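Polymerase cofactor (Reston ebolavirus, PDB 4LG2) binds double-stranded RNA along its backbone through its RNA-binding domain, an activity tied to interferon antagonism. Local coordinates at residues L117-P122 with K140-K145. Numbering follows the deposited sequence.
Sequences LRPAPP and KTLGLK
Arg118 and Gly143 form an antiparallel hydrogen-bonded pair: Arg118 N donates to Gly143 O at 2.9 Å, with an N-H...O angle of 153°, and Gly143 N returns a bond to Arg118 O at 2.7 Å. Gly143 O also receives a CA-H...O contact from Leu117 CA at 3.3 Å. Beyond this pair 117-120 runs across the other strand, its end-to-end direction 102° from that of 142-145.

The side chains divide between the faces of the sheet. Leu117 sends CD2 to within 4.4 Å of Leu144 CD1 and also packs on Arg106 and Ile109, while Leu142 CD2 lies 3.7 Å from Pro119 N. On the Arg118 face, Arg118 CG is set between backbone N and carbonyl carbon (chi1 65°), which brings Arg118 CD to 4.0 Å from Lys145 CB; Trp130 of strand 130-136 touches both Arg118 and Lys145.

Through this ladder strand 117-118 joins the edge of the mixed sheet. Outside the two segments, Arg118 NH1 forms a salt bridge to a phosphate of the bound RNA. Lys145 NZ lies 5.8 Å from Arg118 NE. Backbone pairing and aliphatic contacts thus hold the arginine stem, and the two cationic chains would be expected to suit a polyanionic backbone.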
ATOM      1  N   LEU A 117      -5.679  -2.292   7.367  1.00 31.21           N
ATOM      2  CA  LEU A 117      -4.887  -3.097   8.273  1.00 27.47           C
ATOM      3  C   LEU A 117      -5.818  -3.984   9.078  1.00 29.25           C
ATOM      4  O   LEU A 117      -6.876  -3.538   9.529  1.00 29.39           O
ATOM      5  CB  LEU A 117      -4.070  -2.201   9.210  1.00 25.77           C
ATOM      6  CG  LEU A 117      -3.032  -1.255   8.614  1.00 25.44           C
ATOM      7  CD1 LEU A 117      -2.606  -0.238   9.643  1.00 25.97           C
ATOM      8  CD2 LEU A 117      -1.825  -2.039   8.160  1.00 26.76           C
ATOM      9  N   ARG A 118      -5.405  -5.230   9.277  1.00 31.04           N
ATOM     10  CA  ARG A 118      -6.197  -6.176  10.040  1.00 33.63           C
ATOM     11  C   ARG A 118      -5.363  -7.370  10.467  1.00 33.07           C
ATOM     12  O   ARG A 118      -4.359  -7.680   9.831  1.00 35.13           O
ATOM     13  CB  ARG A 118      -7.408  -6.597   9.222  1.00 35.76           C
ATOM     14  CG  ARG A 118      -7.090  -7.369   7.976  1.00 39.83           C
ATOM     15  CD  ARG A 118      -8.394  -7.751   7.351  1.00 44.88           C
ATOM     16  NE  ARG A 118      -9.199  -6.549   7.179  1.00 49.48           N
ATOM     17  CZ  ARG A 118     -10.499  -6.471   7.452  1.00 52.30           C
ATOM     18  NH1 ARG A 118     -11.155  -7.543   7.899  1.00 52.78           N
ATOM     19  NH2 ARG A 118     -11.146  -5.321   7.272  1.00 52.86           N
ATOM     20  N   PRO A 119      -5.772  -8.044  11.553  1.00 30.25           N
ATOM     21  CA  PRO A 119      -5.034  -9.202  12.071  1.00 30.27           C
ATOM     22  C   PRO A 119      -4.756 -10.239  10.991  1.00 32.29           C
ATOM     23  O   PRO A 119      -5.618 -10.516  10.166  1.00 34.89           O
ATOM     24  CB  PRO A 119      -5.991  -9.773  13.113  1.00 30.34           C
ATOM     25  CG  PRO A 119      -6.729  -8.612  13.609  1.00 29.25           C
ATOM     26  CD  PRO A 119      -6.922  -7.709  12.416  1.00 29.34           C
ATOM     27  N   ALA A 120      -3.561 -10.808  11.003  1.00 32.34           N
ATOM     28  CA  ALA A 120      -3.188 -11.777   9.985  1.00 32.40           C
ATOM     29  C   ALA A 120      -3.786 -13.161  10.262  1.00 33.43           C
ATOM     30  O   ALA A 120      -3.863 -13.612  11.403  1.00 35.97           O
ATOM     31  CB  ALA A 120      -1.680 -11.871   9.869  1.00 32.06           C
ATOM     32  N   PRO A 121      -4.235 -13.833   9.200  1.00 32.61           N
ATOM     33  CA  PRO A 121      -4.679 -15.215   9.314  1.00 33.89           C
ATOM     34  C   PRO A 121      -3.431 -16.065   9.511  1.00 37.00           C
ATOM     35  O   PRO A 121      -2.333 -15.524   9.401  1.00 38.35           O
ATOM     36  CB  PRO A 121      -5.305 -15.473   7.941  1.00 29.90           C
ATOM     37  CG  PRO A 121      -4.529 -14.622   7.046  1.00 28.90           C
ATOM     38  CD  PRO A 121      -4.257 -13.373   7.807  1.00 32.51           C
ATOM     39  N   PRO A 122      -3.590 -17.369   9.793  1.00 39.51           N
ATOM     40  CA  PRO A 122      -2.435 -18.245  10.030  1.00 43.98           C
ATOM     41  C   PRO A 122      -1.406 -18.215   8.896  1.00 47.94           C
ATOM     42  O   PRO A 122      -0.237 -17.913   9.154  1.00 50.73           O
ATOM     43  CB  PRO A 122      -3.079 -19.629  10.119  1.00 43.34           C
ATOM     44  CG  PRO A 122      -4.430 -19.350  10.683  1.00 41.94           C
ATOM     45  CD  PRO A 122      -4.864 -18.049  10.081  1.00 38.86           C
ATOM     46  N   LYS A 140       2.765  -5.669  18.332  1.00 42.44           N
ATOM     47  CA  LYS A 140       1.630  -5.742  17.413  1.00 40.82           C
ATOM     48  C   LYS A 140       2.013  -6.176  15.990  1.00 36.39           C
ATOM     49  O   LYS A 140       3.075  -5.810  15.482  1.00 32.58           O
ATOM     50  CB  LYS A 140       0.984  -4.357  17.350  1.00 44.13           C
ATOM     51  CG  LYS A 140      -0.165  -4.173  16.369  1.00 46.44           C
ATOM     52  CD  LYS A 140      -1.402  -4.915  16.794  1.00 50.04           C
ATOM     53  CE  LYS A 140      -2.359  -3.951  17.469  1.00 53.41           C
ATOM     54  NZ  LYS A 140      -3.631  -4.633  17.820  1.00 55.21           N
ATOM     55  N   THR A 141       1.149  -6.947  15.339  1.00 34.15           N
ATOM     56  CA  THR A 141       1.381  -7.277  13.943  1.00 30.42           C
ATOM     57  C   THR A 141       0.050  -7.170  13.216  1.00 30.18           C
ATOM     58  O   THR A 141      -0.934  -7.791  13.616  1.00 32.70           O
ATOM     59  CB  THR A 141       1.950  -8.686  13.754  1.00 27.98           C
ATOM     60  OG1 THR A 141       3.263  -8.764  14.315  1.00 29.63           O
ATOM     61  CG2 THR A 141       2.010  -9.022  12.282  1.00 25.91           C
ATOM     62  N   LEU A 142       0.025  -6.395  12.140  1.00 27.25           N
ATOM     63  CA  LEU A 142      -1.184  -6.241  11.336  1.00 24.90           C
ATOM     64  C   LEU A 142      -0.901  -6.441   9.858  1.00 24.09           C
ATOM     65  O   LEU A 142       0.040  -5.877   9.313  1.00 24.52           O
ATOM     66  CB  LEU A 142      -1.791  -4.866  11.566  1.00 26.09           C
ATOM     67  CG  LEU A 142      -2.394  -4.647  12.950  1.00 25.64           C
ATOM     68  CD1 LEU A 142      -2.682  -3.187  13.096  1.00 25.86           C
ATOM     69  CD2 LEU A 142      -3.680  -5.443  13.098  1.00 27.82           C
ATOM     70  N   GLY A 143      -1.736  -7.226   9.199  1.00 25.02           N
ATOM     71  CA  GLY A 143      -1.568  -7.452   7.781  1.00 26.04           C
ATOM     72  C   GLY A 143      -2.281  -6.389   6.964  1.00 27.75           C
ATOM     73  O   GLY A 143      -3.269  -5.793   7.412  1.00 28.55           O
ATOM     74  N   LEU A 144      -1.771  -6.142   5.764  1.00 26.26           N
ATOM     75  CA  LEU A 144      -2.393  -5.195   4.866  1.00 22.79           C
ATOM     76  C   LEU A 144      -3.169  -5.981   3.839  1.00 23.01           C
ATOM     77  O   LEU A 144      -2.584  -6.663   3.009  1.00 23.08           O
ATOM     78  CB  LEU A 144      -1.337  -4.338   4.181  1.00 24.34           C
ATOM     79  CG  LEU A 144      -1.768  -3.256   3.196  1.00 25.42           C
ATOM     80  CD1 LEU A 144      -2.646  -2.218   3.878  1.00 26.49           C
ATOM     81  CD2 LEU A 144      -0.540  -2.615   2.610  1.00 25.76           C
ATOM     82  N   LYS A 145      -4.490  -5.894   3.906  1.00 24.56           N
ATOM     83  CA  LYS A 145      -5.347  -6.722   3.073  1.00 23.16           C
ATOM     84  C   LYS A 145      -6.194  -5.910   2.079  1.00 25.65           C
ATOM     85  O   LYS A 145      -6.926  -5.000   2.476  1.00 27.61           O
ATOM     86  CB  LYS A 145      -6.250  -7.579   3.955  1.00 22.45           C
ATOM     87  CG  LYS A 145      -7.345  -8.257   3.187  1.00 24.38           C
ATOM     88  CD  LYS A 145      -6.994  -9.684   2.851  1.00 23.18           C
ATOM     89  CE  LYS A 145      -8.094 -10.300   2.005  1.00 24.84           C
ATOM     90  NZ  LYS A 145      -9.370 -10.279   2.746  1.00 27.31           N
TER